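Local atomic coordinates of MHC class I antigen (PDB entry 7CPO), a protein that probably binds short peptides in a groove between two helices above a beta sheet and presents them at the cell surface for T-cell recognition. Residues L81-L84 with A85-N89; C166-W169 with L170-Y173; Y173-Y176 with G177-T180. One frame throughout, in Å; residues are numbered along the deposited sequence.

Contact 1: residues L81-L84 with A85-N89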
ATOM      1  N   LEU A  81      22.093   7.444   4.222  1.00 19.97           N
ATOM      2  CA  LEU A  81      22.015   6.827   5.542  1.00 24.40           C
ATOM      3  C   LEU A  81      23.291   7.061   6.347  1.00 33.65           C
ATOM      4  O   LEU A  81      23.224   7.275   7.563  1.00 28.85           O
ATOM      5  CB  LEU A  81      21.734   5.331   5.403  1.00 24.50           C
ATOM      6  CG  LEU A  81      20.263   5.073   5.093  1.00 26.26           C
ATOM      7  CD1 LEU A  81      20.031   3.711   4.454  1.00 21.95           C
ATOM      8  CD2 LEU A  81      19.455   5.251   6.363  1.00 26.08           C
ATOM      9  N   ALA A  82      24.462   7.046   5.686  1.00 27.80           N
ATOM     10  CA  ALA A  82      25.712   7.295   6.401  1.00 26.47           C
ATOM     11  C   ALA A  82      25.815   8.745   6.860  1.00 33.33           C
ATOM     12  O   ALA A  82      26.269   9.020   7.976  1.00 44.62           O
ATOM     13  CB  ALA A  82      26.911   6.934   5.527  1.00 17.68           C
ATOM     14  N   THR A  83      25.396   9.686   6.018  1.00 35.67           N
ATOM     15  CA  THR A  83      25.520  11.096   6.367  1.00 35.01           C
ATOM     16  C   THR A  83      24.548  11.485   7.476  1.00 39.38           C
ATOM     17  O   THR A  83      24.889  12.298   8.350  1.00 35.52           O
ATOM     18  CB  THR A  83      25.295  11.953   5.124  1.00 27.29           C
ATOM     19  OG1 THR A  83      26.368  11.732   4.201  1.00 34.05           O
ATOM     20  CG2 THR A  83      25.225  13.417   5.478  1.00 23.03           C
ATOM     21  N   LEU A  84      23.331  10.918   7.457  1.00 30.31           N
ATOM     22  CA  LEU A  84      22.341  11.267   8.474  1.00 38.40           C
ATOM     23  C   LEU A  84      22.733  10.753   9.847  1.00 34.07           C
ATOM     24  O   LEU A  84      22.369  11.360  10.857  1.00 34.23           O
ATOM     25  CB  LEU A  84      20.964  10.723   8.115  1.00 32.71           C
ATOM     26  CG  LEU A  84      20.398  11.469   6.922  1.00 37.92           C
ATOM     27  CD1 LEU A  84      19.179  10.773   6.400  1.00 32.31           C
ATOM     28  CD2 LEU A  84      20.108  12.875   7.334  1.00 39.83           C
ATOM     29  N   ALA A  85      23.437   9.626   9.905  1.00 34.67           N
ATOM     30  CA  ALA A  85      24.011   9.197  11.169  1.00 37.37           C
ATOM     31  C   ALA A  85      24.887  10.294  11.751  1.00 38.03           C
ATOM     32  O   ALA A  85      24.800  10.599  12.944  1.00 40.32           O
ATOM     33  CB  ALA A  85      24.812   7.913  10.970  1.00 32.06           C
ATOM     34  N   GLU A  86      25.714  10.920  10.911  1.00 30.18           N
ATOM     35  CA  GLU A  86      26.547  12.020  11.377  1.00 38.40           C
ATOM     36  C   GLU A  86      25.694  13.218  11.787  1.00 38.98           C
ATOM     37  O   GLU A  86      25.845  13.744  12.895  1.00 37.17           O
ATOM     38  CB  GLU A  86      27.568  12.394  10.297  1.00 43.39           C
ATOM     39  CG  GLU A  86      28.789  11.441  10.272  1.00 49.07           C
ATOM     40  CD  GLU A  86      29.537  11.379   8.927  1.00 63.48           C
ATOM     41  OE1 GLU A  86      29.213  10.510   8.081  1.00 70.93           O
ATOM     42  OE2 GLU A  86      30.466  12.193   8.724  1.00 74.54           O
ATOM     43  N   TYR A  87      24.753  13.625  10.927  1.00 37.61           N
ATOM     44  CA  TYR A  87      23.900  14.783  11.209  1.00 38.53           C
ATOM     45  C   TYR A  87      23.185  14.657  12.549  1.00 37.01           C
ATOM     46  O   TYR A  87      23.052  15.642  13.288  1.00 35.43           O
ATOM     47  CB  TYR A  87      22.857  14.954  10.107  1.00 35.40           C
ATOM     48  CG  TYR A  87      23.335  15.564   8.809  1.00 38.37           C
ATOM     49  CD1 TYR A  87      24.622  16.085   8.667  1.00 30.03           C
ATOM     50  CD2 TYR A  87      22.477  15.629   7.719  1.00 37.41           C
ATOM     51  CE1 TYR A  87      25.029  16.650   7.456  1.00 26.51           C
ATOM     52  CE2 TYR A  87      22.866  16.186   6.535  1.00 29.97           C
ATOM     53  CZ  TYR A  87      24.131  16.695   6.402  1.00 28.94           C
ATOM     54  OH  TYR A  87      24.459  17.243   5.194  1.00 31.39           O
ATOM     55  N   TYR A  88      22.673  13.467  12.852  1.00 35.89           N
ATOM     56  CA  TYR A  88      21.998  13.192  14.111  1.00 34.97           C
ATOM     57  C   TYR A  88      22.948  12.602  15.155  1.00 48.18           C
ATOM     58  O   TYR A  88      22.501  12.247  16.253  1.00 36.73           O
ATOM     59  CB  TYR A  88      20.807  12.262  13.864  1.00 38.53           C
ATOM     60  CG  TYR A  88      19.668  12.947  13.130  1.00 44.46           C
ATOM     61  CD1 TYR A  88      18.733  13.720  13.815  1.00 40.15           C
ATOM     62  CD2 TYR A  88      19.541  12.842  11.744  1.00 38.18           C
ATOM     63  CE1 TYR A  88      17.691  14.356  13.149  1.00 36.43           C
ATOM     64  CE2 TYR A  88      18.501  13.478  11.068  1.00 41.56           C
ATOM     65  CZ  TYR A  88      17.584  14.236  11.777  1.00 44.22           C
ATOM     66  OH  TYR A  88      16.557  14.865  11.112  1.00 38.03           O
ATOM     67  N   ASN A  89      24.248  12.529  14.840  1.00 42.29           N
ATOM     68  CA  ASN A  89      25.287  12.027  15.744  1.00 51.52           C
ATOM     69  C   ASN A  89      24.859  10.734  16.445  1.00 47.45           C
ATOM     70  O   ASN A  89      24.787  10.654  17.675  1.00 40.65           O
ATOM     71  CB  ASN A  89      25.687  13.092  16.768  1.00 55.11           C
ATOM     72  CG  ASN A  89      26.867  12.659  17.613  1.00 53.90           C
ATOM     73  OD1 ASN A  89      26.748  12.470  18.818  1.00 59.94           O
ATOM     74  ND2 ASN A  89      28.012  12.445  16.961  1.00 57.89           N
TER

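Contact 2: residues C166-W169 with L170-Y173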
ATOM      1  N   CYS A 166       6.583  13.718 -15.225  1.00 22.14           N
ATOM      2  CA  CYS A 166       5.760  12.764 -14.484  1.00 20.52           C
ATOM      3  C   CYS A 166       4.333  12.689 -15.040  1.00 20.40           C
ATOM      4  O   CYS A 166       3.761  11.597 -15.156  1.00 17.21           O
ATOM      5  CB  CYS A 166       5.729  13.162 -13.005  1.00 17.87           C
ATOM      6  SG  CYS A 166       4.738  12.081 -11.898  1.00 41.52           S
ATOM      7  N   ILE A 167       3.741  13.841 -15.368  1.00 21.33           N
ATOM      8  CA  ILE A 167       2.381  13.888 -15.906  1.00 21.70           C
ATOM      9  C   ILE A 167       2.323  13.244 -17.283  1.00 15.92           C
ATOM     10  O   ILE A 167       1.372  12.526 -17.611  1.00 14.45           O
ATOM     11  CB  ILE A 167       1.888  15.351 -15.934  1.00 21.78           C
ATOM     12  CG1 ILE A 167       1.699  15.880 -14.504  1.00 23.46           C
ATOM     13  CG2 ILE A 167       0.605  15.494 -16.748  1.00 11.00           C
ATOM     14  CD1 ILE A 167       0.418  15.347 -13.815  1.00 17.10           C
ATOM     15  N   GLU A 168       3.336  13.494 -18.109  1.00 20.37           N
ATOM     16  CA  GLU A 168       3.379  12.916 -19.446  1.00 22.12           C
ATOM     17  C   GLU A 168       3.487  11.395 -19.397  1.00 23.27           C
ATOM     18  O   GLU A 168       2.807  10.694 -20.157  1.00 21.99           O
ATOM     19  CB  GLU A 168       4.538  13.520 -20.226  1.00 20.29           C
ATOM     20  CG  GLU A 168       4.187  14.878 -20.800  1.00 25.04           C
ATOM     21  CD  GLU A 168       5.406  15.696 -21.161  1.00 36.44           C
ATOM     22  OE1 GLU A 168       6.538  15.187 -21.002  1.00 52.92           O
ATOM     23  OE2 GLU A 168       5.231  16.849 -21.605  1.00 42.97           O
ATOM     24  N   TRP A 169       4.321  10.859 -18.506  1.00 16.54           N
ATOM     25  CA  TRP A 169       4.366   9.410 -18.365  1.00 17.79           C
ATOM     26  C   TRP A 169       3.048   8.874 -17.813  1.00 23.25           C
ATOM     27  O   TRP A 169       2.519   7.869 -18.311  1.00 16.60           O
ATOM     28  CB  TRP A 169       5.532   9.015 -17.477  1.00 12.64           C
ATOM     29  CG  TRP A 169       6.831   9.110 -18.217  1.00 23.99           C
ATOM     30  CD1 TRP A 169       7.801  10.040 -18.034  1.00 15.08           C
ATOM     31  CD2 TRP A 169       7.284   8.254 -19.279  1.00 16.66           C
ATOM     32  NE1 TRP A 169       8.829   9.820 -18.897  1.00 20.77           N
ATOM     33  CE2 TRP A 169       8.548   8.725 -19.673  1.00 21.03           C
ATOM     34  CE3 TRP A 169       6.751   7.135 -19.920  1.00 14.77           C
ATOM     35  CZ2 TRP A 169       9.301   8.116 -20.695  1.00 13.82           C
ATOM     36  CZ3 TRP A 169       7.497   6.525 -20.940  1.00 24.20           C
ATOM     37  CH2 TRP A 169       8.757   7.024 -21.317  1.00 16.05           C
ATOM     38  N   LEU A 170       2.495   9.552 -16.801  1.00 20.46           N
ATOM     39  CA  LEU A 170       1.217   9.141 -16.245  1.00 18.58           C
ATOM     40  C   LEU A 170       0.168   9.048 -17.341  1.00 21.28           C
ATOM     41  O   LEU A 170      -0.553   8.052 -17.439  1.00 18.91           O
ATOM     42  CB  LEU A 170       0.774  10.117 -15.154  1.00 15.03           C
ATOM     43  CG  LEU A 170      -0.673   9.908 -14.676  1.00 21.19           C
ATOM     44  CD1 LEU A 170      -0.881   8.490 -14.163  1.00 15.97           C
ATOM     45  CD2 LEU A 170      -1.081  10.930 -13.616  1.00 15.83           C
ATOM     46  N   GLN A 171       0.104  10.062 -18.205  1.00 17.24           N
ATOM     47  CA  GLN A 171      -0.875  10.032 -19.281  1.00 19.82           C
ATOM     48  C   GLN A 171      -0.583   8.918 -20.278  1.00 18.54           C
ATOM     49  O   GLN A 171      -1.516   8.321 -20.819  1.00 17.65           O
ATOM     50  CB  GLN A 171      -0.925  11.382 -19.982  1.00 18.76           C
ATOM     51  CG  GLN A 171      -1.567  12.486 -19.168  1.00 18.49           C
ATOM     52  CD  GLN A 171      -1.105  13.855 -19.617  1.00 28.87           C
ATOM     53  OE1 GLN A 171      -0.095  13.976 -20.319  1.00 30.94           O
ATOM     54  NE2 GLN A 171      -1.854  14.892 -19.249  1.00 26.09           N
ATOM     55  N   ARG A 172       0.691   8.618 -20.532  1.00 18.16           N
ATOM     56  CA  ARG A 172       1.017   7.465 -21.367  1.00 19.86           C
ATOM     57  C   ARG A 172       0.581   6.179 -20.695  1.00 20.35           C
ATOM     58  O   ARG A 172      -0.002   5.301 -21.339  1.00 16.76           O
ATOM     59  CB  ARG A 172       2.519   7.398 -21.661  1.00 16.62           C
ATOM     60  CG  ARG A 172       2.941   8.012 -22.944  1.00 23.16           C
ATOM     61  CD  ARG A 172       4.460   8.033 -23.067  1.00 29.86           C
ATOM     62  NE  ARG A 172       4.866   9.279 -23.713  1.00 35.24           N
ATOM     63  CZ  ARG A 172       5.675  10.194 -23.189  1.00 31.34           C
ATOM     64  NH1 ARG A 172       6.229  10.024 -21.985  1.00 33.85           N
ATOM     65  NH2 ARG A 172       5.941  11.285 -23.891  1.00 38.37           N
ATOM     66  N   TYR A 173       0.871   6.045 -19.396  1.00 21.46           N
ATOM     67  CA  TYR A 173       0.569   4.801 -18.696  1.00 19.32           C
ATOM     68  C   TYR A 173      -0.932   4.545 -18.675  1.00 17.06           C
ATOM     69  O   TYR A 173      -1.378   3.417 -18.910  1.00 16.05           O
ATOM     70  CB  TYR A 173       1.138   4.856 -17.277  1.00 13.73           C
ATOM     71  CG  TYR A 173       2.658   4.901 -17.217  1.00 14.29           C
ATOM     72  CD1 TYR A 173       3.433   4.414 -18.266  1.00 16.67           C
ATOM     73  CD2 TYR A 173       3.320   5.434 -16.109  1.00 14.02           C
ATOM     74  CE1 TYR A 173       4.837   4.448 -18.211  1.00 15.20           C
ATOM     75  CE2 TYR A 173       4.708   5.465 -16.043  1.00 14.38           C
ATOM     76  CZ  TYR A 173       5.459   4.974 -17.102  1.00 16.64           C
ATOM     77  OH  TYR A 173       6.831   5.000 -17.048  1.00 16.25           O
TER
HETATM   78  O   HOH W   1       1.591  11.803 -22.409  1.00 18.83           O

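Contact 3: residues Y173-Y176 with G177-T180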
ATOM      1  N   TYR A 173       0.871   6.045 -19.396  1.00 21.46           N
ATOM      2  CA  TYR A 173       0.569   4.801 -18.696  1.00 19.32           C
ATOM      3  C   TYR A 173      -0.932   4.545 -18.675  1.00 17.06           C
ATOM      4  O   TYR A 173      -1.378   3.417 -18.910  1.00 16.05           O
ATOM      5  CB  TYR A 173       1.138   4.856 -17.277  1.00 13.73           C
ATOM      6  CG  TYR A 173       2.658   4.901 -17.217  1.00 14.29           C
ATOM      7  CD1 TYR A 173       3.433   4.414 -18.266  1.00 16.67           C
ATOM      8  CD2 TYR A 173       3.320   5.434 -16.109  1.00 14.02           C
ATOM      9  CE1 TYR A 173       4.837   4.448 -18.211  1.00 15.20           C
ATOM     10  CE2 TYR A 173       4.708   5.465 -16.043  1.00 14.38           C
ATOM     11  CZ  TYR A 173       5.459   4.974 -17.102  1.00 16.64           C
ATOM     12  OH  TYR A 173       6.831   5.000 -17.048  1.00 16.25           O
ATOM     13  N   LEU A 174      -1.726   5.591 -18.438  1.00 15.07           N
ATOM     14  CA  LEU A 174      -3.169   5.416 -18.337  1.00 14.73           C
ATOM     15  C   LEU A 174      -3.743   4.856 -19.623  1.00 15.71           C
ATOM     16  O   LEU A 174      -4.625   3.997 -19.593  1.00 15.75           O
ATOM     17  CB  LEU A 174      -3.838   6.745 -17.995  1.00 13.84           C
ATOM     18  CG  LEU A 174      -3.787   7.152 -16.524  1.00 13.77           C
ATOM     19  CD1 LEU A 174      -4.168   8.607 -16.408  1.00 10.60           C
ATOM     20  CD2 LEU A 174      -4.733   6.272 -15.710  1.00 14.78           C
ATOM     21  N   ASN A 175      -3.248   5.324 -20.769  1.00 16.94           N
ATOM     22  CA  ASN A 175      -3.700   4.766 -22.033  1.00 16.38           C
ATOM     23  C   ASN A 175      -3.212   3.332 -22.201  1.00 19.06           C
ATOM     24  O   ASN A 175      -3.985   2.448 -22.579  1.00 19.98           O
ATOM     25  CB  ASN A 175      -3.221   5.626 -23.198  1.00 18.28           C
ATOM     26  CG  ASN A 175      -3.495   4.962 -24.539  1.00 18.51           C
ATOM     27  OD1 ASN A 175      -4.646   4.772 -24.907  1.00 27.74           O
ATOM     28  ND2 ASN A 175      -2.446   4.587 -25.255  1.00 17.16           N
ATOM     29  N   TYR A 176      -1.925   3.090 -21.919  1.00 16.66           N
ATOM     30  CA  TYR A 176      -1.358   1.749 -22.002  1.00 18.18           C
ATOM     31  C   TYR A 176      -2.203   0.752 -21.228  1.00 19.76           C
ATOM     32  O   TYR A 176      -2.561  -0.311 -21.749  1.00 20.51           O
ATOM     33  CB  TYR A 176       0.064   1.734 -21.450  1.00 14.01           C
ATOM     34  CG  TYR A 176       1.085   2.377 -22.328  1.00 20.44           C
ATOM     35  CD1 TYR A 176       0.796   2.706 -23.646  1.00 20.59           C
ATOM     36  CD2 TYR A 176       2.357   2.670 -21.835  1.00 18.69           C
ATOM     37  CE1 TYR A 176       1.758   3.291 -24.457  1.00 15.57           C
ATOM     38  CE2 TYR A 176       3.314   3.258 -22.629  1.00 17.05           C
ATOM     39  CZ  TYR A 176       3.012   3.573 -23.931  1.00 22.33           C
ATOM     40  OH  TYR A 176       3.981   4.167 -24.708  1.00 31.15           O
ATOM     41  N   GLY A 177      -2.536   1.086 -19.977  1.00 14.04           N
ATOM     42  CA  GLY A 177      -3.168   0.127 -19.085  1.00 18.76           C
ATOM     43  C   GLY A 177      -4.631   0.365 -18.775  1.00 15.74           C
ATOM     44  O   GLY A 177      -5.128  -0.136 -17.771  1.00 19.34           O
ATOM     45  N   LYS A 178      -5.329   1.116 -19.628  1.00 18.46           N
ATOM     46  CA  LYS A 178      -6.710   1.512 -19.336  1.00 22.40           C
ATOM     47  C   LYS A 178      -7.627   0.309 -19.099  1.00 21.99           C
ATOM     48  O   LYS A 178      -8.537   0.371 -18.262  1.00 27.10           O
ATOM     49  CB  LYS A 178      -7.256   2.364 -20.484  1.00 24.55           C
ATOM     50  CG  LYS A 178      -7.221   1.675 -21.868  1.00 19.03           C
ATOM     51  CD  LYS A 178      -7.517   2.686 -22.963  1.00 19.21           C
ATOM     52  CE  LYS A 178      -7.282   2.118 -24.353  1.00 22.58           C
ATOM     53  NZ  LYS A 178      -8.286   1.109 -24.779  1.00 30.10           N
ATOM     54  N   GLU A 179      -7.418  -0.786 -19.836  1.00 21.77           N
ATOM     55  CA  GLU A 179      -8.310  -1.939 -19.735  1.00 23.25           C
ATOM     56  C   GLU A 179      -8.335  -2.508 -18.326  1.00 27.67           C
ATOM     57  O   GLU A 179      -9.381  -2.972 -17.863  1.00 27.02           O
ATOM     58  CB  GLU A 179      -7.915  -3.026 -20.739  1.00 13.42           C
ATOM     59  CG  GLU A 179      -7.511  -2.498 -22.126  1.00 40.07           C
ATOM     60  CD  GLU A 179      -6.087  -1.823 -22.212  1.00 53.37           C
ATOM     61  OE1 GLU A 179      -5.185  -2.046 -21.346  1.00 31.70           O
ATOM     62  OE2 GLU A 179      -5.886  -1.045 -23.180  1.00 48.16           O
ATOM     63  N   THR A 180      -7.212  -2.475 -17.619  1.00 25.61           N
ATOM     64  CA  THR A 180      -7.232  -2.932 -16.237  1.00 26.58           C
ATOM     65  C   THR A 180      -7.217  -1.790 -15.226  1.00 26.43           C
ATOM     66  O   THR A 180      -7.799  -1.936 -14.147  1.00 25.48           O
ATOM     67  CB  THR A 180      -6.064  -3.891 -15.975  1.00 24.85           C
ATOM     68  OG1 THR A 180      -4.820  -3.226 -16.210  1.00 37.27           O
ATOM     69  CG2 THR A 180      -6.146  -5.075 -16.911  1.00 30.00           C
TER

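Contact 1: residues L81-L84 with A85-N89
The carbonyl oxygen of Leu-84 takes the amide of Tyr-88, N to O 2.9 Å. The same oxygen meets the ring of Tyr-88 at its edge, in the plane of the ring, 3.3 Å from CD2. One residue earlier, Tyr-87 N gives an equally short bond to Thr-83 O. Two residues before Tyr-87, the bond from Ala-85 N to Leu-81 O is weak.

The side chain of Thr-83 lies alongside that of Tyr-87, and its methyl CG2 covers one face of the phenol in a CH-pi contact, 3.8 Å from the ring centroid and 18° off the normal. The methyl is placed there because CG2 stands anti to the backbone N (OG1 chi1 -67°), which leaves OG1 to make a weak bond back to Asp-79 O. Threonine therefore serves both the ring and its own helix. Leu-84 sends CD2 obliquely to Tyr-87 CD2 at 3.7 Å and more loosely to Tyr-88 CE2, while Phe-97 and Tyr-124 pack against this leucine from the sheet. Tyrosine suits position 87 because its ring packs and its OH bonds the backbone of the bound peptide.

Asn-89 has positive phi, a backbone shape asparagine tolerates well. Its N bonds Glu-86 O at 2.8 Å, while the N of the next residue, Gln-90, reaches back to Ala-85 O. These two bonds define the Schellman motif, with Asn-89 as its C-prime residue, that ends helix 62-87, one wall of the class I peptide groove.

Contact 2: residues C166-W169 with L170-Y173
Tyr-173 N donates to Trp-169 O over 2.7 Å, and the phenol ring of the same tyrosine lays one face against that oxygen, with CG 3.2 Å from it. Three further helical bonds run beside it: Gln-171 N to Ile-167 O at 2.8 Å, Leu-170 N to Cys-166 O, and Arg-172 N to Glu-168 O. The last carbonyl has a second donor, a water 2.8 Å from Glu-168 O that also reaches Gln-171 OE1 weakly.

On the exposed side of the helix, the guanidinium of Arg-172 sits over one face of Trp-169 in a cation-pi contact, CZ 4.5 Å from the centroid of the six-membered ring. It comes edge first: the two planes are 71° apart, and NH1 is the atom that dips to the indole, 3.4 Å from CD2. A bend in the arginine chain at chi3 (-142°) helps turn the group over the ring. Trp-169 and Tyr-173 meet obliquely, their planes at 34°, with CE3 of the indole 3.7 Å from CE1 of the phenol. Farther round the helix, Ile-167 CG2 packs on the amide of Gln-171, and the Gln-171 side chain also touches Leu-105, while Leu-170 faces Leu-105 and Val-30, and Cys-166 is tied to Cys-103 by a disulfide.

The broad indole can thus receive a cation and still meet a side chain of the bound peptide. Tyr-173 OH, bonded to Tyr-62 OH and to the peptide backbone, gives the peptide main chain a polar partner in a largely aromatic setting, consistent with the tyrosines that line one end of the groove in class I molecules.

Contact 3: residues Y173-Y176 with G177-T180
Asn-175 and Lys-178 run side by side, pointing the same way, where helix 152-176 gives over to the short helix 178-181. The amide oxygen Asn-175 OD1 lies 3.8 Å from Lys-178 CE, so it touches the aliphatic part of the lysine. One torsion helps bring them together: Lys-178 has CG wedged between its backbone N and carbonyl carbon (chi1 57°). From that setting the lysine passes along the backbone of the previous turn, with CB 3.2 Å from Leu-174 O and CG 3.4 Å from Asn-175 O. A long, flexible methylene chain suits this exposed place, since it can lie along the carbonyls and still carry its ammonium outward. Lys-178 NZ then comes to 3.6 Å from Glu-179 OE2, a salt bridge between adjacent residues.

Gly-177 is the joint. Its N bonds Tyr-173 O at 2.8 Å, continuing the helical pattern, yet it is the first residue to leave helical geometry and at once the N-cap position of the next helix. Lys-178 N does come to 3.0 Å from Leu-174 O, but the angle is too poor for a bond, which marks the break between the long alpha-2 helix of the class I platform and the short one that follows.

Glu-179 is bent at chi2 (75°), which brings its carboxylate back toward the end of the long helix, and Glu-179 OE1 stops 3.2 Å from Tyr-176 O. Two acceptors this close would be expected to repel, an effect probably offset by Lys-54, whose NZ bonds Tyr-176 O and forms a long, weak ion pair with Glu-179 OE2. The side chain of Tyr-176 leaves the backbone away from 177-180 and packs on Trp-51.

In the fold
All three contacts belong to the alpha-1/alpha-2 platform, but to its two different helical walls. Contact 1 comes first along the chain, at the C-terminal end of helix 62-87; contacts 2 and 3 follow on helix 152-176, the latter crossing into helix 178-181. Contact 2 ends on Tyr-173, where contact 3 begins, and their centres are about 11 Å apart. Contact 1 is remote from both: its centre lies about 36 Å from that of contact 2 and about 42 Å from that of contact 3, on the opposite side of the chain's centre from contact 3. Tyr-87 of contact 1 and Tyr-173, shared by contacts 2 and 3, bond the peptide backbone, so they hold it at widely separated points of the groove.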